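Local coordinates for protein NADH-rubredoxin oxidoreductase (Clostridium acetobutylicum, PDB 3KLJ) that catalyses the NADH-dependent reduction of rubredoxin through a bound FAD, feeding the dioxygen-scavenging chain of an obligate anaerobe, at residues E183-R188 with I314-D319; N250-T255 with G288-G293; Y270-G275 with Y298-P303. All blocks are in the same frame, centred on the assembly; numbering follows the deposited sequence. Where two conformers were deposited one is given.

Contact 1. Residues E183-R188 with I314-D319; sequences ERQLDR and IISCGD
Q185 and L186, in the loop that leads from strand 172-175 of the NADH-binding domain to helix 188-199, rest against S316 and I314 on strand 312-317 of the C-terminal domain. The loop first comes close at Q185, whose CA lies 5.5 Å from the CA of S316. Its backbone carbonyl does the polar work: the hydroxyl of S316 donates a short hydrogen bond, 2.6 Å from S316 OG to Q185 O. The donor sits in the carbonyl plane on a lone pair, with a C=O...OG angle of 117°. The CB of S316 points at the loop, and with OG anti to the backbone N (chi1 179°) the hydroxyl comes up to the carbonyl. The aliphatic part of Q185 lies over the same serine, CB 3.7 Å from S316 OG and CG 3.7 Å from S316 CB, before the chain bends at chi2 (100°) and carries the amide away from S316; the side chain also touches I306 of strand 306-309. One residue on, L186 is buried, and its CD2 methyl approaches CD1 of I314 at 4.3 Å. That methyl pair is a loose apolar touch, backed by A351 and I353 of strand 346-353, which L186 also meets. D187 then caps the start of helix 188-199 through G190 N, while its OD1 forms a salt bridge with R330 and its OD2 a hydrogen bond with Y337, adding further polar ties between the domains. The S316 hydroxyl thus satisfies the main-chain carbonyl of Q185 at a partly buried domain boundary, where the methylenes of Q185 and the L186-I314 pair add apolar cover.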
loop_
_atom_site.group_PDB
_atom_site.type_symbol
_atom_site.label_atom_id
_atom_site.label_comp_id
_atom_site.label_asym_id
_atom_site.label_seq_id
_atom_site.Cartn_x
_atom_site.Cartn_y
_atom_site.Cartn_z
ATOM N N GLU A 183 -7.342 -10.724 -8.696
ATOM C CA GLU A 183 -6.769 -11.378 -9.873
ATOM C C GLU A 183 -5.248 -11.240 -9.991
ATOM O O GLU A 183 -4.624 -11.906 -10.820
ATOM C CB GLU A 183 -7.456 -10.876 -11.153
ATOM C CG GLU A 183 -6.873 -9.579 -11.712
ATOM C CD GLU A 183 -7.444 -8.320 -11.070
ATOM O OE1 GLU A 183 -8.115 -8.409 -10.012
ATOM O OE2 GLU A 183 -7.221 -7.229 -11.649
ATOM N N ARG A 184 -4.658 -10.375 -9.172
ATOM C CA ARG A 184 -3.205 -10.196 -9.142
ATOM C C ARG A 184 -2.551 -11.189 -8.187
ATOM O O ARG A 184 -1.357 -11.445 -8.280
ATOM C CB ARG A 184 -2.820 -8.776 -8.708
ATOM C CG ARG A 184 -3.528 -7.649 -9.451
ATOM C CD ARG A 184 -3.235 -6.318 -8.783
ATOM N NE ARG A 184 -2.074 -5.652 -9.367
ATOM C CZ ARG A 184 -1.673 -5.820 -10.623
ATOM N NH1 ARG A 184 -2.344 -6.630 -11.434
ATOM N NH2 ARG A 184 -0.606 -5.169 -11.073
ATOM N N GLN A 185 -3.338 -11.736 -7.260
ATOM C CA GLN A 185 -2.792 -12.612 -6.209
ATOM C C GLN A 185 -3.255 -14.057 -6.325
ATOM O O GLN A 185 -2.614 -14.966 -5.799
ATOM C CB GLN A 185 -3.153 -12.068 -4.820
ATOM C CG GLN A 185 -2.148 -11.047 -4.294
ATOM C CD GLN A 185 -2.606 -9.623 -4.460
ATOM O OE1 GLN A 185 -3.803 -9.338 -4.527
ATOM N NE2 GLN A 185 -1.650 -8.707 -4.501
ATOM N N LEU A 186 -4.374 -14.251 -7.020
ATOM C CA LEU A 186 -5.029 -15.551 -7.110
ATOM C C LEU A 186 -5.287 -15.931 -8.562
ATOM O O LEU A 186 -5.523 -15.054 -9.405
ATOM C CB LEU A 186 -6.370 -15.477 -6.373
ATOM C CG LEU A 186 -6.562 -16.000 -4.944
ATOM C CD1 LEU A 186 -5.278 -16.482 -4.250
ATOM C CD2 LEU A 186 -7.366 -15.042 -4.071
ATOM N N ASP A 187 -5.266 -17.228 -8.857
ATOM C CA ASP A 187 -5.828 -17.710 -10.128
ATOM C C ASP A 187 -7.353 -17.649 -10.064
ATOM O O ASP A 187 -7.919 -17.240 -9.039
ATOM C CB ASP A 187 -5.302 -19.107 -10.527
ATOM C CG ASP A 187 -5.697 -20.224 -9.546
ATOM O OD1 ASP A 187 -5.705 -21.396 -9.987
ATOM O OD2 ASP A 187 -5.991 -19.962 -8.359
ATOM N N ARG A 188 -8.019 -18.040 -11.153
ATOM C CA ARG A 188 -9.469 -17.939 -11.216
ATOM C C ARG A 188 -10.125 -18.753 -10.103
ATOM O O ARG A 188 -10.989 -18.243 -9.381
ATOM C CB ARG A 188 -9.999 -18.366 -12.591
ATOM C CG ARG A 188 -11.508 -18.373 -12.679
ATOM C CD ARG A 188 -11.993 -18.894 -14.038
ATOM N NE ARG A 188 -13.447 -18.959 -14.088
ATOM C CZ ARG A 188 -14.163 -20.014 -13.702
ATOM N NH1 ARG A 188 -13.555 -21.098 -13.226
ATOM N NH2 ARG A 188 -15.494 -19.981 -13.788
ATOM N N ILE A 314 -4.577 -15.084 3.370
ATOM C CA ILE A 314 -4.028 -15.346 2.031
ATOM C C ILE A 314 -2.544 -15.034 1.957
ATOM O O ILE A 314 -2.112 -13.980 2.406
ATOM C CB ILE A 314 -4.745 -14.512 0.937
ATOM C CG1 ILE A 314 -6.205 -14.939 0.816
ATOM C CG2 ILE A 314 -4.037 -14.664 -0.418
ATOM C CD1 ILE A 314 -7.069 -13.944 0.113
ATOM N N ILE A 315 -1.756 -15.949 1.410
ATOM C CA ILE A 315 -0.407 -15.583 0.994
ATOM C C ILE A 315 -0.203 -15.930 -0.479
ATOM O O ILE A 315 -0.553 -17.027 -0.932
ATOM C CB ILE A 315 0.756 -16.135 1.915
ATOM C CG1 ILE A 315 1.437 -17.355 1.320
ATOM C CG2 ILE A 315 0.316 -16.387 3.377
ATOM C CD1 ILE A 315 2.698 -17.017 0.604
ATOM N N SER A 316 0.348 -14.974 -1.216
ATOM C CA SER A 316 0.538 -15.116 -2.649
ATOM C C SER A 316 1.967 -14.753 -2.991
ATOM O O SER A 316 2.489 -13.754 -2.487
ATOM C CB SER A 316 -0.446 -14.221 -3.415
ATOM O OG SER A 316 -0.247 -14.346 -4.811
ATOM N N CYS A 317 2.577 -15.552 -3.866
ATOM C CA CYS A 317 3.991 -15.391 -4.192
ATOM C C CYS A 317 4.276 -15.565 -5.674
ATOM O O CYS A 317 3.840 -16.530 -6.290
ATOM C CB CYS A 317 4.843 -16.376 -3.390
ATOM S SG CYS A 317 6.629 -16.142 -3.598
ATOM N N GLY A 318 5.030 -14.621 -6.227
ATOM C CA GLY A 318 5.433 -14.666 -7.627
ATOM C C GLY A 318 4.318 -14.245 -8.554
ATOM O O GLY A 318 3.206 -13.962 -8.109
ATOM N N ASP A 319 4.627 -14.210 -9.849
ATOM C CA ASP A 319 3.692 -13.773 -10.882
ATOM C C ASP A 319 2.578 -14.795 -11.124
ATOM O O ASP A 319 2.685 -15.647 -12.005
ATOM C CB ASP A 319 4.458 -13.473 -12.183
ATOM C CG ASP A 319 3.544 -13.064 -13.332
ATOM O OD1 ASP A 319 2.600 -12.272 -13.110
ATOM O OD2 ASP A 319 3.782 -13.531 -14.468
#

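Contact 2. Residues N250-T255 with G288-G293; sequences NDHMET and GLNACG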
loop_
_atom_site.group_PDB
_atom_site.type_symbol
_atom_site.label_atom_id
_atom_site.label_comp_id
_atom_site.label_asym_id
_atom_site.label_seq_id
_atom_site.Cartn_x
_atom_site.Cartn_y
_atom_site.Cartn_z
ATOM N N ASN A 250 18.726 4.015 -5.500
ATOM C CA ASN A 250 19.667 2.917 -5.247
ATOM C C ASN A 250 19.470 2.356 -3.825
ATOM O O ASN A 250 18.484 2.692 -3.155
ATOM C CB ASN A 250 21.133 3.275 -5.605
ATOM C CG ASN A 250 21.787 4.303 -4.647
ATOM O OD1 ASN A 250 22.921 4.738 -4.879
ATOM N ND2 ASN A 250 21.082 4.700 -3.614
ATOM N N ASP A 251 20.374 1.483 -3.384
ATOM C CA ASP A 251 20.241 0.818 -2.082
ATOM C C ASP A 251 20.460 1.793 -0.913
ATOM O O ASP A 251 20.031 1.522 0.219
ATOM C CB ASP A 251 21.224 -0.352 -1.988
ATOM C CG ASP A 251 22.636 0.057 -2.356
ATOM O OD1 ASP A 251 22.858 0.429 -3.521
ATOM O OD2 ASP A 251 23.517 0.017 -1.482
ATOM N N HIS A 252 21.108 2.925 -1.198
ATOM C CA HIS A 252 21.255 4.010 -0.214
ATOM C C HIS A 252 20.045 4.946 -0.149
ATOM O O HIS A 252 20.066 5.944 0.563
ATOM C CB HIS A 252 22.513 4.823 -0.531
ATOM C CG HIS A 252 23.751 3.995 -0.594
ATOM N ND1 HIS A 252 24.241 3.308 0.497
ATOM C CD2 HIS A 252 24.601 3.740 -1.616
ATOM C CE1 HIS A 252 25.342 2.664 0.147
ATOM N NE2 HIS A 252 25.578 2.909 -1.129
ATOM N N MET A 253 19.006 4.624 -0.918
ATOM C CA MET A 253 17.826 5.481 -1.117
ATOM C C MET A 253 18.122 6.820 -1.825
ATOM O O MET A 253 17.338 7.759 -1.743
ATOM C CB MET A 253 17.036 5.680 0.191
ATOM C CG MET A 253 16.329 4.423 0.693
ATOM S SD MET A 253 15.169 3.774 -0.528
ATOM C CE MET A 253 15.906 2.186 -0.983
ATOM N N GLU A 254 19.249 6.885 -2.531
ATOM C CA GLU A 254 19.633 8.072 -3.310
ATOM C C GLU A 254 18.949 8.087 -4.673
ATOM O O GLU A 254 18.915 7.065 -5.358
ATOM C CB GLU A 254 21.139 8.082 -3.528
ATOM C CG GLU A 254 21.946 8.151 -2.244
ATOM C CD GLU A 254 23.430 7.991 -2.470
ATOM O OE1 GLU A 254 23.842 7.098 -3.250
ATOM O OE2 GLU A 254 24.190 8.761 -1.851
ATOM N N THR A 255 18.416 9.246 -5.066
ATOM C CA THR A 255 17.800 9.411 -6.382
ATOM C C THR A 255 18.899 9.678 -7.429
ATOM O O THR A 255 20.091 9.615 -7.120
ATOM C CB THR A 255 16.804 10.606 -6.400
ATOM O OG1 THR A 255 17.541 11.841 -6.380
ATOM C CG2 THR A 255 15.842 10.555 -5.197
ATOM N N GLY A 288 17.162 8.490 5.975
ATOM C CA GLY A 288 17.543 9.395 7.057
ATOM C C GLY A 288 18.999 9.219 7.466
ATOM O O GLY A 288 19.734 10.201 7.644
ATOM N N LEU A 289 19.399 7.955 7.610
ATOM C CA LEU A 289 20.768 7.550 7.953
ATOM C C LEU A 289 21.796 8.048 6.934
ATOM O O LEU A 289 22.845 8.582 7.309
ATOM C CB LEU A 289 20.839 6.015 8.053
ATOM C CG LEU A 289 20.882 5.244 9.390
ATOM C CD1 LEU A 289 20.501 6.043 10.666
ATOM C CD2 LEU A 289 20.079 3.938 9.296
ATOM N N ASN A 290 21.493 7.862 5.649
ATOM C CA ASN A 290 22.386 8.288 4.566
ATOM C C ASN A 290 22.470 9.812 4.460
ATOM O O ASN A 290 23.555 10.370 4.273
ATOM C CB ASN A 290 21.942 7.683 3.230
ATOM C CG ASN A 290 22.503 6.292 2.994
ATOM O OD1 ASN A 290 23.629 6.134 2.507
ATOM N ND2 ASN A 290 21.718 5.284 3.301
ATOM N N ALA A 291 21.317 10.474 4.597
ATOM C CA ALA A 291 21.239 11.940 4.601
ATOM C C ALA A 291 22.098 12.548 5.715
ATOM O O ALA A 291 22.553 13.692 5.603
ATOM C CB ALA A 291 19.809 12.390 4.736
ATOM N N CYS A 292 22.326 11.769 6.768
ATOM C CA CYS A 292 23.201 12.188 7.858
ATOM C C CYS A 292 24.613 11.601 7.730
ATOM O O CYS A 292 25.399 11.629 8.676
ATOM C CB CYS A 292 22.581 11.846 9.209
ATOM S SG CYS A 292 23.231 12.871 10.532
ATOM N N GLY A 293 24.935 11.085 6.548
ATOM C CA GLY A 293 26.297 10.631 6.245
ATOM C C GLY A 293 26.682 9.238 6.711
ATOM O O GLY A 293 27.865 8.950 6.892
#
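H252 and N290 meet nearly at right angles, the imidazole and the carboxamide planes being turned 64° from one another. The oxygen of the amide does most of the touching: N290 OD1 lies 3.5 Å from H252 CB and equally 3.5 Å from H252 ND1, approaching the ring obliquely. The amide nitrogen faces the backbone instead, with N290 ND2 3.3 Å from H252 O, but the angle is too poor for a hydrogen bond. Its real acceptors are the carbonyls of V286, one turn earlier in the helix, and of A296. H252 ND1 also bonds the A296 carbonyl, so one main-chain oxygen receives both side chains, which would help set how they face each other. With chi1 at -56°, CG of H252 stands opposite its carbonyl carbon, placing the ring, and chi2 (-63°) turns ND1 to this acceptor. On one face of the imidazole the carboxylate oxygen D251 OD2 sits 3.5 Å above the plane, over the ring centre, and is itself held by S297; its charge would probably favour a protonated ring. H252 belongs to a type I turn, N250 to M253, closed by a bond of 3.0 Å from M253 N to N250 O. N290 comes from the last turn of helix 277-291, which ends in a Schellman motif with G293 as its C-prime residue, just beyond C292 of the disulfide to C32. Along the chain the turn falls between strands 247-249 and 260-262 and packs against the end of that helix: M253 packs on Q283, V286 and A287, while N290 and A291 rest on Y261 of strand 260-262.

Contact 3. Residues Y270-G275 with Y298-P303; sequences YGKNPG and YSEIIP. With FAD (flavin-adenine dinucleotide), chain B.
K272 and E300 form a salt bridge at the protein surface, K272 NZ donating to E300 OE2 over 2.8 Å. The ammonium uses the syn lone pair of OE2, on the side of the other carboxylate oxygen, although E300 OE1 itself stays 4.2 Å from K272 NZ. The two side chains cross at about a right angle. E300 reaches out extended, its CG opposite the backbone N (chi1 -169°), whereas the lysine chain bends at chi2 (-143°), so that CD passes across the carboxylate, K272 CD 3.3 Å from E300 OE2. The two CA atoms remain 9.0 Å apart, so the side chains alone bridge these loops. As both residues are exposed, solvent would be expected to weaken the electrostatic gain.

Farther along, P274 and I302 turn toward the facing loop without close contact, and both pack on I279 of helix 277-291. N273 takes no part in the salt bridge; its ND2 bonds the carbonyls of D265 and A267 and its OD1 accepts from R245, tying the loop to the chain around D265, which binds FAD. At the end of the same loop, G275 belongs to the FAD pocket, G275 O lying 3.2 Å from the ribityl O3' of FAD. Both loops adjoin helix 277-291: residues 270-275 lead from strand 267-269 into its start, and residues 298-303 lie on the chain running from its end to strand 306-309.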
loop_
_atom_site.group_PDB
_atom_site.type_symbol
_atom_site.label_atom_id
_atom_site.label_comp_id
_atom_site.label_asym_id
_atom_site.label_seq_id
_atom_site.Cartn_x
_atom_site.Cartn_y
_atom_site.Cartn_z
ATOM N N TYR A 270 15.091 -1.178 -7.794
ATOM C CA TYR A 270 15.212 -2.300 -8.719
ATOM C C TYR A 270 13.867 -2.664 -9.354
ATOM O O TYR A 270 13.544 -3.842 -9.516
ATOM C CB TYR A 270 15.832 -3.515 -8.031
ATOM C CG TYR A 270 17.334 -3.421 -7.911
ATOM C CD1 TYR A 270 17.933 -3.163 -6.687
ATOM C CD2 TYR A 270 18.158 -3.589 -9.035
ATOM C CE1 TYR A 270 19.327 -3.097 -6.560
ATOM C CE2 TYR A 270 19.552 -3.512 -8.919
ATOM C CZ TYR A 270 20.123 -3.265 -7.680
ATOM O OH TYR A 270 21.480 -3.179 -7.547
ATOM N N GLY A 271 13.096 -1.640 -9.726
ATOM C CA GLY A 271 11.849 -1.846 -10.460
ATOM C C GLY A 271 10.685 -2.263 -9.566
ATOM O O GLY A 271 9.591 -2.558 -10.058
ATOM N N LYS A 272 10.920 -2.297 -8.262
ATOM C CA LYS A 272 9.878 -2.699 -7.310
ATOM C C LYS A 272 9.302 -1.512 -6.560
ATOM O O LYS A 272 10.032 -0.675 -6.040
ATOM C CB LYS A 272 10.381 -3.789 -6.351
ATOM C CG LYS A 272 10.703 -5.119 -7.075
ATOM C CD LYS A 272 10.329 -6.344 -6.253
ATOM C CE LYS A 272 10.576 -7.627 -7.045
ATOM N NZ LYS A 272 10.451 -8.853 -6.191
ATOM N N ASN A 273 7.980 -1.433 -6.528
ATOM C CA ASN A 273 7.288 -0.374 -5.802
ATOM C C ASN A 273 6.065 -0.979 -5.108
ATOM O O ASN A 273 4.941 -0.701 -5.500
ATOM C CB ASN A 273 6.886 0.749 -6.778
ATOM C CG ASN A 273 6.065 1.860 -6.111
ATOM O OD1 ASN A 273 4.941 2.147 -6.529
ATOM N ND2 ASN A 273 6.622 2.476 -5.073
ATOM N N PRO A 274 6.292 -1.810 -4.072
ATOM C CA PRO A 274 5.229 -2.685 -3.590
ATOM C C PRO A 274 4.136 -1.977 -2.782
ATOM O O PRO A 274 3.027 -2.485 -2.716
ATOM C CB PRO A 274 5.989 -3.739 -2.749
ATOM C CG PRO A 274 7.445 -3.648 -3.240
ATOM C CD PRO A 274 7.580 -2.151 -3.441
ATOM N N GLY A 275 4.443 -0.812 -2.213
ATOM C CA GLY A 275 3.443 0.010 -1.529
ATOM C C GLY A 275 3.034 -0.567 -0.186
ATOM O O GLY A 275 1.856 -0.579 0.143
ATOM N N TYR A 298 19.733 -0.476 2.034
ATOM C CA TYR A 298 18.476 -1.187 2.062
ATOM C C TYR A 298 18.600 -2.454 1.233
ATOM O O TYR A 298 19.106 -2.425 0.107
ATOM C CB TYR A 298 17.365 -0.304 1.488
ATOM C CG TYR A 298 16.033 -1.010 1.335
ATOM C CD1 TYR A 298 15.572 -1.406 0.078
ATOM C CD2 TYR A 298 15.246 -1.295 2.447
ATOM C CE1 TYR A 298 14.354 -2.057 -0.066
ATOM C CE2 TYR A 298 14.027 -1.952 2.314
ATOM C CZ TYR A 298 13.591 -2.321 1.053
ATOM O OH TYR A 298 12.391 -2.964 0.915
ATOM N N SER A 299 18.132 -3.570 1.779
ATOM C CA SER A 299 17.957 -4.756 0.949
ATOM C C SER A 299 16.487 -5.146 0.930
ATOM O O SER A 299 15.782 -4.984 1.922
ATOM C CB SER A 299 18.850 -5.916 1.395
ATOM O OG SER A 299 18.389 -6.460 2.615
ATOM N N GLU A 300 16.034 -5.638 -0.219
ATOM C CA GLU A 300 14.652 -6.043 -0.413
ATOM C C GLU A 300 14.240 -7.048 0.663
ATOM O O GLU A 300 14.907 -8.054 0.860
ATOM C CB GLU A 300 14.494 -6.650 -1.803
ATOM C CG GLU A 300 13.059 -6.872 -2.219
ATOM C CD GLU A 300 12.945 -7.606 -3.540
ATOM O OE1 GLU A 300 13.967 -7.743 -4.251
ATOM O OE2 GLU A 300 11.823 -8.047 -3.863
ATOM N N ILE A 301 13.144 -6.760 1.357
ATOM C CA ILE A 301 12.735 -7.557 2.510
ATOM C C ILE A 301 11.686 -8.607 2.152
ATOM O O ILE A 301 11.662 -9.705 2.720
ATOM C CB ILE A 301 12.067 -6.658 3.609
ATOM C CG1 ILE A 301 12.841 -5.357 3.849
ATOM C CG2 ILE A 301 11.840 -7.452 4.921
ATOM C CD1 ILE A 301 11.979 -4.247 4.461
ATOM N N ILE A 302 10.872 -8.278 1.155
ATOM C CA ILE A 302 9.415 -8.333 1.327
ATOM C C ILE A 302 8.612 -9.629 1.219
ATOM O O ILE A 302 8.412 -10.152 0.114
ATOM C CB ILE A 302 8.725 -7.237 0.480
ATOM C CG1 ILE A 302 9.688 -6.066 0.287
ATOM C CG2 ILE A 302 7.421 -6.802 1.145
ATOM C CD1 ILE A 302 10.076 -5.366 1.604
ATOM N N PRO A 303 8.135 -10.124 2.384
ATOM C CA PRO A 303 6.937 -10.951 2.458
ATOM C C PRO A 303 5.738 -10.056 2.803
ATOM O O PRO A 303 5.915 -8.907 3.230
ATOM C CB PRO A 303 7.247 -11.909 3.615
ATOM C CG PRO A 303 8.375 -11.256 4.409
ATOM C CD PRO A 303 8.781 -9.996 3.705
HETATM P PA FAD B . 2.155 7.957 2.892
HETATM O O1A FAD B . 1.187 8.153 1.755
HETATM O O2A FAD B . 1.580 7.124 4.013
HETATM O O5B FAD B . 2.621 9.378 3.448
HETATM C C5B FAD B . 3.054 10.398 2.566
HETATM C C4B FAD B . 2.625 11.758 3.115
HETATM O O4B FAD B . 3.164 12.796 2.299
HETATM C C3B FAD B . 1.107 11.915 3.079
HETATM O O3B FAD B . 0.653 12.336 4.355
HETATM C C2B FAD B . 0.844 12.972 2.023
HETATM O O2B FAD B . -0.233 13.818 2.360
HETATM C C1B FAD B . 2.154 13.747 2.005
HETATM N N9A FAD B . 2.421 14.429 0.726
HETATM C C8A FAD B . 2.102 14.000 -0.535
HETATM N N7A FAD B . 2.530 14.924 -1.426
HETATM C C5A FAD B . 3.124 15.934 -0.758
HETATM C C6A FAD B . 3.720 17.121 -1.184
HETATM N N6A FAD B . 3.534 17.554 -2.432
HETATM N N1A FAD B . 4.247 17.981 -0.236
HETATM C C2A FAD B . 4.186 17.673 1.110
HETATM N N3A FAD B . 3.583 16.500 1.523
HETATM C C4A FAD B . 3.063 15.638 0.600
HETATM N N1 FAD B . 0.380 -1.494 3.729
HETATM C C2 FAD B . 0.721 -2.740 4.209
HETATM O O2 FAD B . 1.882 -3.109 4.150
HETATM N N3 FAD B . -0.226 -3.564 4.781
HETATM C C4 FAD B . -1.535 -3.149 4.862
HETATM O O4 FAD B . -2.360 -3.916 5.366
HETATM C C4X FAD B . -1.902 -1.890 4.366
HETATM N N5 FAD B . -3.213 -1.444 4.444
HETATM C C5X FAD B . -3.564 -0.199 3.957
HETATM C C6 FAD B . -4.892 0.242 4.034
HETATM C C7 FAD B . -5.230 1.514 3.546
HETATM C C7M FAD B . -6.650 1.992 3.624
HETATM C C8 FAD B . -4.252 2.330 2.975
HETATM C C8M FAD B . -4.589 3.698 2.436
HETATM C C9 FAD B . -2.939 1.882 2.897
HETATM C C9A FAD B . -2.588 0.622 3.390
HETATM N N10 FAD B . -1.268 0.183 3.316
HETATM C C10 FAD B . -0.928 -1.065 3.802
HETATM C "C1'" FAD B . -0.224 1.047 2.688
HETATM C "C2'" FAD B . 0.596 1.810 3.707
HETATM O "O2'" FAD B . -0.256 2.720 4.373
HETATM C "C3'" FAD B . 1.677 2.550 2.946
HETATM O "O3'" FAD B . 2.579 1.618 2.379
HETATM C "C4'" FAD B . 2.469 3.513 3.814
HETATM O "O4'" FAD B . 1.600 4.449 4.440
HETATM C "C5'" FAD B . 3.438 4.278 2.921
HETATM O "O5'" FAD B . 4.016 5.291 3.704
HETATM P P FAD B . 4.671 6.554 2.996
HETATM O O1P FAD B . 5.268 7.454 4.066
HETATM O O2P FAD B . 5.644 6.137 1.922
HETATM O O3P FAD B . 3.459 7.291 2.225
#

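Along the chain, the loop 183-188 comes first and its partner 314-319 last, so contacts 2 and 3 both fall between the halves of contact 1. Contacts 2 and 3 interleave, lie 16 Å apart between centres and both border helix 277-291, contact 2 with residues on it and contact 3 by packing against it. They touch directly: D251 O and Y298 N are 2.7 Å apart, probably hydrogen-bonded, and M253 CE packs on Y298 CD1 at 3.8 Å. Contact 1 lies elsewhere, 33 Å from contact 2 and 17 Å from contact 3 by centres. It joins the NADH-binding and C-terminal domains, whereas the other two join loops on the FAD side, contact 3 reaching the ribityl chain through G275.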